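Local structure of sister chromatid cohesion protein (Chaetomium thermophilum, 5T8V) at residues M812-F823 / L846-F857; N720-A728 / E775-R786. The protein probably acts as a cohesin loader that associates with chromatin, this chain being the C-terminal HEAT-repeat part of the longer protein. All blocks are in the same frame, centred on the assembly; numbering follows the deposited sequence.

Contact 1 of 2, residues M812-F823 / L846-F857; sequences MEVCRKLVGSMF and LMIFAKAEASLF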
loop_
_atom_site.group_PDB
_atom_site.type_symbol
_atom_site.label_atom_id
_atom_site.label_comp_id
_atom_site.label_asym_id
_atom_site.label_seq_id
_atom_site.Cartn_x
_atom_site.Cartn_y
_atom_site.Cartn_z
ATOM N N MET A 812 15.580 -35.792 -15.000
ATOM C CA MET A 812 15.885 -36.162 -16.377
ATOM C C MET A 812 14.751 -36.973 -16.992
ATOM O O MET A 812 14.263 -36.652 -18.083
ATOM C CB MET A 812 17.194 -36.954 -16.419
ATOM C CG MET A 812 17.693 -37.299 -17.816
ATOM S SD MET A 812 18.453 -35.903 -18.667
ATOM C CE MET A 812 19.131 -36.724 -20.107
ATOM N N GLU A 813 14.314 -38.027 -16.301
ATOM C CA GLU A 813 13.301 -38.911 -16.861
ATOM C C GLU A 813 11.917 -38.276 -16.875
ATOM O O GLU A 813 11.042 -38.748 -17.610
ATOM C CB GLU A 813 13.284 -40.228 -16.086
ATOM C CG GLU A 813 14.460 -41.130 -16.434
ATOM C CD GLU A 813 14.733 -42.188 -15.386
ATOM O OE1 GLU A 813 13.770 -42.835 -14.928
ATOM O OE2 GLU A 813 15.914 -42.370 -15.019
ATOM N N VAL A 814 11.693 -37.217 -16.093
ATOM C CA VAL A 814 10.440 -36.479 -16.212
ATOM C C VAL A 814 10.410 -35.714 -17.528
ATOM O O VAL A 814 9.359 -35.593 -18.169
ATOM C CB VAL A 814 10.237 -35.546 -15.002
ATOM C CG1 VAL A 814 11.043 -34.254 -15.146
ATOM C CG2 VAL A 814 8.758 -35.243 -14.807
ATOM N N CYS A 815 11.562 -35.188 -17.954
ATOM C CA CYS A 815 11.659 -34.606 -19.288
ATOM C C CYS A 815 11.577 -35.688 -20.356
ATOM O O CYS A 815 11.006 -35.467 -21.430
ATOM C CB CYS A 815 12.959 -33.815 -19.427
ATOM S SG CYS A 815 13.048 -32.329 -18.407
ATOM N N ARG A 816 12.139 -36.866 -20.079
ATOM C CA ARG A 816 12.028 -37.965 -21.032
ATOM C C ARG A 816 10.570 -38.331 -21.271
ATOM O O ARG A 816 10.156 -38.544 -22.416
ATOM C CB ARG A 816 12.813 -39.180 -20.535
ATOM C CG ARG A 816 12.629 -40.425 -21.394
ATOM C CD ARG A 816 13.642 -41.511 -21.065
ATOM N NE ARG A 816 14.996 -41.154 -21.495
ATOM C CZ ARG A 816 16.022 -40.891 -20.687
ATOM N NH1 ARG A 816 15.888 -40.948 -19.367
ATOM N NH2 ARG A 816 17.202 -40.575 -21.205
ATOM N N LYS A 817 9.771 -38.403 -20.205
ATOM C CA LYS A 817 8.363 -38.746 -20.356
ATOM C C LYS A 817 7.522 -37.568 -20.827
ATOM O O LYS A 817 6.447 -37.784 -21.396
ATOM C CB LYS A 817 7.810 -39.298 -19.040
ATOM C CG LYS A 817 8.386 -40.663 -18.676
ATOM C CD LYS A 817 7.477 -41.446 -17.735
ATOM C CE LYS A 817 7.663 -41.032 -16.283
ATOM N NZ LYS A 817 9.000 -41.423 -15.753
ATOM N N LEU A 818 7.980 -36.333 -20.608
ATOM C CA LEU A 818 7.331 -35.188 -21.237
ATOM C C LEU A 818 7.486 -35.252 -22.751
ATOM O O LEU A 818 6.496 -35.205 -23.491
ATOM C CB LEU A 818 7.915 -33.883 -20.692
ATOM C CG LEU A 818 7.346 -33.373 -19.367
ATOM C CD1 LEU A 818 8.204 -32.241 -18.827
ATOM C CD2 LEU A 818 5.905 -32.908 -19.536
ATOM N N VAL A 819 8.727 -35.366 -23.228
ATOM C CA VAL A 819 8.975 -35.539 -24.659
ATOM C C VAL A 819 8.175 -36.722 -25.190
ATOM O O VAL A 819 7.449 -36.614 -26.188
ATOM C CB VAL A 819 10.483 -35.715 -24.920
ATOM C CG1 VAL A 819 10.755 -36.059 -26.383
ATOM C CG2 VAL A 819 11.241 -34.454 -24.517
ATOM N N GLY A 820 8.297 -37.870 -24.522
ATOM C CA GLY A 820 7.550 -39.044 -24.933
ATOM C C GLY A 820 6.059 -38.796 -25.017
ATOM O O GLY A 820 5.375 -39.376 -25.863
ATOM N N SER A 821 5.532 -37.936 -24.143
ATOM C CA SER A 821 4.131 -37.549 -24.249
ATOM C C SER A 821 3.893 -36.726 -25.508
ATOM O O SER A 821 3.002 -37.037 -26.305
ATOM C CB SER A 821 3.706 -36.770 -23.006
ATOM O OG SER A 821 2.333 -36.423 -23.069
ATOM N N MET A 822 4.699 -35.680 -25.713
ATOM C CA MET A 822 4.547 -34.842 -26.899
ATOM C C MET A 822 4.493 -35.692 -28.162
ATOM O O MET A 822 3.664 -35.450 -29.047
ATOM C CB MET A 822 5.694 -33.835 -26.989
ATOM C CG MET A 822 6.010 -33.120 -25.692
ATOM S SD MET A 822 6.781 -31.514 -25.936
ATOM C CE MET A 822 7.246 -31.103 -24.256
ATOM N N PHE A 823 5.370 -36.694 -28.265
ATOM C CA PHE A 823 5.286 -37.614 -29.395
ATOM C C PHE A 823 4.041 -38.484 -29.309
ATOM O O PHE A 823 3.457 -38.833 -30.341
ATOM C CB PHE A 823 6.536 -38.488 -29.467
ATOM C CG PHE A 823 7.745 -37.774 -29.995
ATOM C CD1 PHE A 823 7.881 -37.526 -31.350
ATOM C CD2 PHE A 823 8.750 -37.358 -29.138
ATOM C CE1 PHE A 823 8.994 -36.872 -31.841
ATOM C CE2 PHE A 823 9.864 -36.704 -29.623
ATOM C CZ PHE A 823 9.987 -36.460 -30.976
ATOM N N LEU A 846 9.143 -29.388 -28.846
ATOM C CA LEU A 846 10.045 -30.516 -29.056
ATOM C C LEU A 846 11.358 -30.061 -29.677
ATOM O O LEU A 846 12.418 -30.622 -29.376
ATOM C CB LEU A 846 9.379 -31.569 -29.943
ATOM C CG LEU A 846 8.400 -32.518 -29.254
ATOM C CD1 LEU A 846 7.661 -33.361 -30.280
ATOM C CD2 LEU A 846 9.138 -33.410 -28.267
ATOM N N MET A 847 11.302 -29.045 -30.536
ATOM C CA MET A 847 12.501 -28.499 -31.162
ATOM C C MET A 847 13.497 -28.022 -30.111
ATOM O O MET A 847 14.653 -28.464 -30.074
ATOM C CB MET A 847 12.088 -27.354 -32.089
ATOM C CG MET A 847 13.194 -26.710 -32.891
ATOM S SD MET A 847 12.507 -25.356 -33.864
ATOM C CE MET A 847 13.935 -24.823 -34.797
ATOM N N ILE A 848 13.057 -27.112 -29.239
ATOM C CA ILE A 848 13.944 -26.559 -28.222
ATOM C C ILE A 848 14.352 -27.622 -27.210
ATOM O O ILE A 848 15.444 -27.550 -26.633
ATOM C CB ILE A 848 13.281 -25.347 -27.541
ATOM C CG1 ILE A 848 11.910 -25.729 -26.967
ATOM C CG2 ILE A 848 13.173 -24.197 -28.538
ATOM C CD1 ILE A 848 11.104 -24.566 -26.430
ATOM N N PHE A 849 13.505 -28.629 -26.982
ATOM C CA PHE A 849 13.921 -29.751 -26.144
ATOM C C PHE A 849 15.101 -30.487 -26.765
ATOM O O PHE A 849 16.116 -30.731 -26.103
ATOM C CB PHE A 849 12.753 -30.708 -25.921
ATOM C CG PHE A 849 12.073 -30.524 -24.603
ATOM C CD1 PHE A 849 11.069 -29.585 -24.454
ATOM C CD2 PHE A 849 12.443 -31.285 -23.507
ATOM C CE1 PHE A 849 10.444 -29.411 -23.244
ATOM C CE2 PHE A 849 11.819 -31.116 -22.290
ATOM C CZ PHE A 849 10.819 -30.177 -22.158
ATOM N N ALA A 850 14.982 -30.855 -28.042
ATOM C CA ALA A 850 16.084 -31.521 -28.725
ATOM C C ALA A 850 17.337 -30.657 -28.714
ATOM O O ALA A 850 18.456 -31.173 -28.609
ATOM C CB ALA A 850 15.680 -31.867 -30.155
ATOM N N LYS A 851 17.173 -29.336 -28.822
ATOM C CA LYS A 851 18.327 -28.448 -28.712
ATOM C C LYS A 851 18.953 -28.534 -27.325
ATOM O O LYS A 851 20.182 -28.519 -27.189
ATOM C CB LYS A 851 17.911 -27.011 -29.029
ATOM C CG LYS A 851 18.844 -25.927 -28.485
ATOM C CD LYS A 851 20.267 -26.053 -29.018
ATOM C CE LYS A 851 21.191 -25.057 -28.331
ATOM N NZ LYS A 851 22.624 -25.276 -28.674
ATOM N N ALA A 852 18.126 -28.634 -26.283
ATOM C CA ALA A 852 18.649 -28.616 -24.920
ATOM C C ALA A 852 19.360 -29.921 -24.581
ATOM O O ALA A 852 20.493 -29.909 -24.083
ATOM C CB ALA A 852 17.517 -28.349 -23.930
ATOM N N GLU A 853 18.711 -31.056 -24.834
ATOM C CA GLU A 853 19.284 -32.351 -24.474
ATOM C C GLU A 853 18.669 -33.412 -25.375
ATOM O O GLU A 853 17.504 -33.778 -25.193
ATOM C CB GLU A 853 19.031 -32.662 -23.003
ATOM C CG GLU A 853 19.590 -33.995 -22.540
ATOM C CD GLU A 853 21.099 -34.073 -22.668
ATOM O OE1 GLU A 853 21.759 -33.019 -22.554
ATOM O OE2 GLU A 853 21.623 -35.187 -22.884
ATOM N N ALA A 854 19.454 -33.907 -26.332
ATOM C CA ALA A 854 18.968 -34.906 -27.275
ATOM C C ALA A 854 18.857 -36.296 -26.665
ATOM O O ALA A 854 18.165 -37.151 -27.229
ATOM C CB ALA A 854 19.888 -34.964 -28.493
ATOM N N SER A 855 19.521 -36.543 -25.532
ATOM C CA SER A 855 19.441 -37.847 -24.882
ATOM C C SER A 855 18.006 -38.264 -24.585
ATOM O O SER A 855 17.738 -39.462 -24.441
ATOM C CB SER A 855 20.247 -37.828 -23.581
ATOM O OG SER A 855 19.998 -38.991 -22.813
ATOM N N LEU A 856 17.081 -37.308 -24.495
ATOM C CA LEU A 856 15.706 -37.615 -24.121
ATOM C C LEU A 856 14.925 -38.275 -25.250
ATOM O O LEU A 856 13.860 -38.847 -24.993
ATOM C CB LEU A 856 14.995 -36.334 -23.684
ATOM C CG LEU A 856 15.655 -35.591 -22.520
ATOM C CD1 LEU A 856 15.249 -34.129 -22.513
ATOM C CD2 LEU A 856 15.294 -36.249 -21.201
ATOM N N PHE A 857 15.423 -38.214 -26.481
ATOM C CA PHE A 857 14.699 -38.712 -27.638
ATOM C C PHE A 857 15.142 -40.129 -27.981
ATOM O O PHE A 857 16.264 -40.541 -27.678
ATOM C CB PHE A 857 14.908 -37.793 -28.844
ATOM C CG PHE A 857 14.306 -36.425 -28.674
ATOM C CD1 PHE A 857 14.896 -35.492 -27.837
ATOM C CD2 PHE A 857 13.153 -36.069 -29.353
ATOM C CE1 PHE A 857 14.344 -34.235 -27.677
ATOM C CE2 PHE A 857 12.598 -34.813 -29.198
ATOM C CZ PHE A 857 13.195 -33.896 -28.359
#
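Phe823 meets two residues of the facing segment in two different ways. Leu846 sets its CD1 methyl over the middle of the Phe823 ring, 4.0 Å from the ring centroid, a CH-pi contact. Phe857 comes instead to the ring's edge, so that the two phenyl groups meet rim to rim with planes 87° apart. Phe857 in turn carries Val819 CG1 over one face, 3.8 Å from its centroid. With CG1 of Val819 anti to the backbone N (chi1 173°), its other methyl is turned to Phe849, and Val819 CG2 lies 3.5 Å from Phe849 CD2. Met822 brings its CE methyl to Phe849 CE1, with SD oblique to the ring in a Met-aromatic contact. Farther along, Leu856 rests CD2 on the helix backbone between Met812 and Arg816, with Cys815 CB 3.8 Å from that methyl. At the margin Arg816 NH2 gives a weak hydrogen bond to Ser855 O.

An alanine in place of Phe823 would probably leave Leu846 CD1 without the ring face it packs on and open a gap at the edge of Phe857.

The axes of segments 812-823 and 846-852, on helices 808-824 and 839-852, lie 145° apart, roughly antiparallel, and approach to 11.1 Å, as neighbouring helices in a HEAT-repeat solenoid. Past the end of helix 839-852, the chain turns back to deliver Leu856 and Phe857. The contact therefore holds mainly through hydrocarbon, ring and sulfur surfaces; its one cross-segment hydrogen bond is weak.

Contact 2 of 2, residues N720-A728 / E775-R786; sequences NSNRVLRSA and EHVILMVQTVKR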
loop_
_atom_site.group_PDB
_atom_site.type_symbol
_atom_site.label_atom_id
_atom_site.label_comp_id
_atom_site.label_asym_id
_atom_site.label_seq_id
_atom_site.Cartn_x
_atom_site.Cartn_y
_atom_site.Cartn_z
ATOM N N ASN A 720 -4.972 -21.599 -9.754
ATOM C CA ASN A 720 -5.885 -21.487 -10.884
ATOM C C ASN A 720 -5.489 -22.460 -11.989
ATOM O O ASN A 720 -4.331 -22.485 -12.416
ATOM C CB ASN A 720 -5.883 -20.055 -11.415
ATOM C CG ASN A 720 -7.219 -19.643 -11.984
ATOM O OD1 ASN A 720 -7.845 -20.388 -12.734
ATOM N ND2 ASN A 720 -7.669 -18.447 -11.622
ATOM N N SER A 721 -6.456 -23.250 -12.452
ATOM C CA SER A 721 -6.237 -24.189 -13.545
ATOM C C SER A 721 -6.489 -23.570 -14.914
ATOM O O SER A 721 -6.364 -24.271 -15.924
ATOM C CB SER A 721 -7.131 -25.421 -13.371
ATOM O OG SER A 721 -8.500 -25.059 -13.355
ATOM N N ASN A 722 -6.843 -22.289 -14.973
ATOM C CA ASN A 722 -7.046 -21.622 -16.252
ATOM C C ASN A 722 -5.766 -21.678 -17.078
ATOM O O ASN A 722 -4.695 -21.275 -16.615
ATOM C CB ASN A 722 -7.478 -20.172 -16.021
ATOM C CG ASN A 722 -7.724 -19.415 -17.315
ATOM O OD1 ASN A 722 -6.895 -19.424 -18.225
ATOM N ND2 ASN A 722 -8.870 -18.749 -17.399
ATOM N N ARG A 723 -5.882 -22.180 -18.309
ATOM C CA ARG A 723 -4.702 -22.367 -19.146
ATOM C C ARG A 723 -4.165 -21.044 -19.677
ATOM O O ARG A 723 -2.948 -20.898 -19.848
ATOM C CB ARG A 723 -5.031 -23.312 -20.303
ATOM C CG ARG A 723 -5.187 -24.760 -19.871
ATOM C CD ARG A 723 -5.823 -25.611 -20.952
ATOM N NE ARG A 723 -5.699 -27.035 -20.658
ATOM C CZ ARG A 723 -6.358 -27.997 -21.298
ATOM N NH1 ARG A 723 -7.204 -27.694 -22.273
ATOM N NH2 ARG A 723 -6.173 -29.265 -20.957
ATOM N N VAL A 724 -5.042 -20.074 -19.938
ATOM C CA VAL A 724 -4.585 -18.772 -20.417
ATOM C C VAL A 724 -3.754 -18.080 -19.343
ATOM O O VAL A 724 -2.631 -17.621 -19.598
ATOM C CB VAL A 724 -5.784 -17.910 -20.854
ATOM C CG1 VAL A 724 -5.312 -16.599 -21.475
ATOM C CG2 VAL A 724 -6.666 -18.674 -21.839
ATOM N N LEU A 725 -4.290 -17.999 -18.121
ATOM C CA LEU A 725 -3.521 -17.466 -17.003
ATOM C C LEU A 725 -2.196 -18.203 -16.859
ATOM O O LEU A 725 -1.126 -17.613 -17.021
ATOM C CB LEU A 725 -4.320 -17.571 -15.702
ATOM C CG LEU A 725 -5.552 -16.688 -15.501
ATOM C CD1 LEU A 725 -5.941 -16.728 -14.031
ATOM C CD2 LEU A 725 -5.325 -15.252 -15.967
ATOM N N ARG A 726 -2.256 -19.503 -16.559
ATOM C CA ARG A 726 -1.039 -20.272 -16.315
ATOM C C ARG A 726 -0.005 -20.050 -17.413
ATOM O O ARG A 726 1.187 -19.888 -17.129
ATOM C CB ARG A 726 -1.377 -21.759 -16.191
ATOM C CG ARG A 726 -1.874 -22.172 -14.812
ATOM C CD ARG A 726 -2.209 -23.655 -14.760
ATOM N NE ARG A 726 -2.382 -24.137 -13.393
ATOM C CZ ARG A 726 -2.729 -25.382 -13.074
ATOM N NH1 ARG A 726 -2.948 -26.282 -14.024
ATOM N NH2 ARG A 726 -2.860 -25.729 -11.802
ATOM N N SER A 727 -0.442 -20.029 -18.673
ATOM C CA SER A 727 0.498 -19.834 -19.772
ATOM C C SER A 727 1.112 -18.438 -19.738
ATOM O O SER A 727 2.308 -18.277 -20.002
ATOM C CB SER A 727 -0.196 -20.086 -21.110
ATOM O OG SER A 727 -1.271 -19.185 -21.312
ATOM N N ALA A 728 0.314 -17.416 -19.416
ATOM C CA ALA A 728 0.860 -16.064 -19.317
ATOM C C ALA A 728 1.855 -15.955 -18.165
ATOM O O ALA A 728 2.939 -15.370 -18.314
ATOM C CB ALA A 728 -0.276 -15.056 -19.146
ATOM N N GLU A 775 -1.653 -32.211 -19.101
ATOM C CA GLU A 775 -1.804 -30.798 -18.774
ATOM C C GLU A 775 -0.456 -30.089 -18.792
ATOM O O GLU A 775 -0.348 -28.959 -19.282
ATOM C CB GLU A 775 -2.479 -30.643 -17.410
ATOM C CG GLU A 775 -3.073 -29.268 -17.171
ATOM C CD GLU A 775 -4.180 -28.935 -18.152
ATOM O OE1 GLU A 775 -4.677 -29.862 -18.826
ATOM O OE2 GLU A 775 -4.548 -27.746 -18.254
ATOM N N HIS A 776 0.586 -30.735 -18.268
ATOM C CA HIS A 776 1.923 -30.155 -18.322
ATOM C C HIS A 776 2.321 -29.843 -19.761
ATOM O O HIS A 776 2.644 -28.697 -20.099
ATOM C CB HIS A 776 2.934 -31.106 -17.677
ATOM C CG HIS A 776 3.058 -30.945 -16.194
ATOM N ND1 HIS A 776 4.151 -30.353 -15.599
ATOM C CD2 HIS A 776 2.228 -31.301 -15.184
ATOM C CE1 HIS A 776 3.990 -30.350 -14.288
ATOM N NE2 HIS A 776 2.830 -30.919 -14.010
ATOM N N VAL A 777 2.291 -30.856 -20.630
ATOM C CA VAL A 777 2.731 -30.661 -22.010
ATOM C C VAL A 777 1.904 -29.573 -22.686
ATOM O O VAL A 777 2.445 -28.691 -23.365
ATOM C CB VAL A 777 2.674 -31.987 -22.796
ATOM C CG1 VAL A 777 1.305 -32.627 -22.709
ATOM C CG2 VAL A 777 3.053 -31.759 -24.252
ATOM N N ILE A 778 0.582 -29.613 -22.512
ATOM C CA ILE A 778 -0.266 -28.614 -23.159
ATOM C C ILE A 778 0.107 -27.219 -22.676
ATOM O O ILE A 778 0.249 -26.284 -23.473
ATOM C CB ILE A 778 -1.754 -28.925 -22.916
ATOM C CG1 ILE A 778 -2.129 -30.244 -23.599
ATOM C CG2 ILE A 778 -2.633 -27.794 -23.456
ATOM C CD1 ILE A 778 -3.541 -30.724 -23.310
ATOM N N LEU A 779 0.281 -27.060 -21.363
ATOM C CA LEU A 779 0.652 -25.756 -20.821
ATOM C C LEU A 779 1.977 -25.279 -21.399
ATOM O O LEU A 779 2.158 -24.080 -21.650
ATOM C CB LEU A 779 0.728 -25.821 -19.296
ATOM C CG LEU A 779 -0.598 -25.982 -18.546
ATOM C CD1 LEU A 779 -0.336 -26.142 -17.058
ATOM C CD2 LEU A 779 -1.529 -24.806 -18.797
ATOM N N MET A 780 2.917 -26.200 -21.616
ATOM C CA MET A 780 4.184 -25.819 -22.231
ATOM C C MET A 780 3.972 -25.344 -23.663
ATOM O O MET A 780 4.475 -24.286 -24.059
ATOM C CB MET A 780 5.158 -26.995 -22.191
ATOM C CG MET A 780 5.538 -27.430 -20.787
ATOM S SD MET A 780 6.776 -28.734 -20.776
ATOM C CE MET A 780 8.219 -27.818 -21.284
ATOM N N VAL A 781 3.219 -26.113 -24.453
ATOM C CA VAL A 781 2.964 -25.734 -25.841
ATOM C C VAL A 781 2.333 -24.348 -25.900
ATOM O O VAL A 781 2.782 -23.473 -26.650
ATOM C CB VAL A 781 2.079 -26.788 -26.531
ATOM C CG1 VAL A 781 1.722 -26.352 -27.946
ATOM C CG2 VAL A 781 2.786 -28.132 -26.565
ATOM N N GLN A 782 1.279 -24.129 -25.112
ATOM C CA GLN A 782 0.648 -22.815 -25.079
ATOM C C GLN A 782 1.643 -21.738 -24.676
ATOM O O GLN A 782 1.640 -20.636 -25.239
ATOM C CB GLN A 782 -0.539 -22.824 -24.117
ATOM C CG GLN A 782 -1.808 -23.437 -24.692
ATOM C CD GLN A 782 -3.006 -23.288 -23.768
ATOM O OE1 GLN A 782 -3.745 -24.246 -23.536
ATOM N NE2 GLN A 782 -3.210 -22.083 -23.241
ATOM N N THR A 783 2.510 -22.037 -23.706
ATOM C CA THR A 783 3.442 -21.028 -23.214
ATOM C C THR A 783 4.443 -20.619 -24.290
ATOM O O THR A 783 4.708 -19.426 -24.472
ATOM C CB THR A 783 4.168 -21.545 -21.972
ATOM O OG1 THR A 783 3.207 -21.903 -20.969
ATOM C CG2 THR A 783 5.107 -20.479 -21.406
ATOM N N VAL A 784 5.012 -21.587 -25.013
ATOM C CA VAL A 784 5.993 -21.241 -26.039
ATOM C C VAL A 784 5.305 -20.611 -27.242
ATOM O O VAL A 784 5.849 -19.702 -27.880
ATOM C CB VAL A 784 6.826 -22.475 -26.440
ATOM C CG1 VAL A 784 7.461 -23.112 -25.211
ATOM C CG2 VAL A 784 5.982 -23.490 -27.204
ATOM N N LYS A 785 4.100 -21.080 -27.575
ATOM C CA LYS A 785 3.348 -20.471 -28.668
ATOM C C LYS A 785 2.962 -19.036 -28.342
ATOM O O LYS A 785 2.791 -18.219 -29.254
ATOM C CB LYS A 785 2.099 -21.298 -28.977
ATOM C CG LYS A 785 1.037 -20.556 -29.785
ATOM C CD LYS A 785 0.160 -21.522 -30.571
ATOM C CE LYS A 785 -1.078 -20.840 -31.136
ATOM N NZ LYS A 785 -2.200 -20.790 -30.149
ATOM N N ARG A 786 2.834 -18.711 -27.057
ATOM C CA ARG A 786 2.383 -17.380 -26.670
ATOM C C ARG A 786 3.372 -16.307 -27.114
ATOM O O ARG A 786 2.992 -15.339 -27.783
ATOM C CB ARG A 786 2.165 -17.326 -25.157
ATOM C CG ARG A 786 1.934 -15.929 -24.613
ATOM C CD ARG A 786 1.463 -15.969 -23.167
ATOM N NE ARG A 786 0.063 -16.370 -23.064
ATOM C CZ ARG A 786 -0.967 -15.533 -23.136
ATOM N NH1 ARG A 786 -0.769 -14.233 -23.315
ATOM N NH2 ARG A 786 -2.206 -15.994 -23.031
#
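Arg723 NH2 reaches Glu775 OE1 at 2.7 Å, nearly straight (171°). It uses the syn lone pair of OE1, while Arg723 NE reaches Glu775 OE2 at 2.8 Å. This side-on, two-nitrogen salt bridge has guanidinium and carboxylate nearly coplanar, which should hold both groups against rotation. It ties together helices 723-735 and 773-786 of the HEAT-repeat solenoid; the axes of their segments 723-728 and 775-786 lie 63° apart and approach to 8.7 Å.

Arg723 is also a knob in a hole formed by Glu775, Ile778, Leu779 and Gln782. Its chain is extended from CG to NE, which carries the guanidinium along the partner helix as far as Glu775. On the way Arg723 CG passes 3.8 Å from Leu779 CD2, and Ile778 CG2 lies over one face of the guanidinium.

Leu779 spreads its two methyls between two arginines, CD1 lying 3.9 Å from Arg726 CD. The polar end of Arg726 is engaged elsewhere: NE bonds Tyr717 O, and the guanidinium makes a cation-pi contact with the Tyr717 ring. Where the helices come closest, the backbone of Ser727 faces Thr783, with Ser727 CA 3.6 Å from Thr783 OG1. That hydroxyl donates to Leu779 O, which also receives Thr783 N from the other face of its carbonyl plane.

Second-shell bonds shape the start of helix 723-735. Asn720 OD1 closes an Asx turn by accepting from Asn722 N, and Asn722, at the N-cap, offers its OD1 to Leu725 N. At the far margin Arg786 lays a face of its guanidinium over Ala728, whose CB stands 4.0 Å above the centre of the plane.

Overall arrangement
Helix 773-786 is the element that joins the two contacts. One side of it receives helix 723-735 in contact 2, while other residues pack against the two helices of contact 1: Met780 meets Phe849, and Val777 meets Met822. The centres of the contacts are about 18 Å apart, and they follow one another along the chain, as expected in a solenoid built by stacking helices. Their chemistry differs with burial. Contact 1 is buried, and aromatic and aliphatic groups dominate it. Contact 2 is only partly buried; there arginine chains pack on Leu779 and Ile778, and one of them, Arg723, pairs with Glu775.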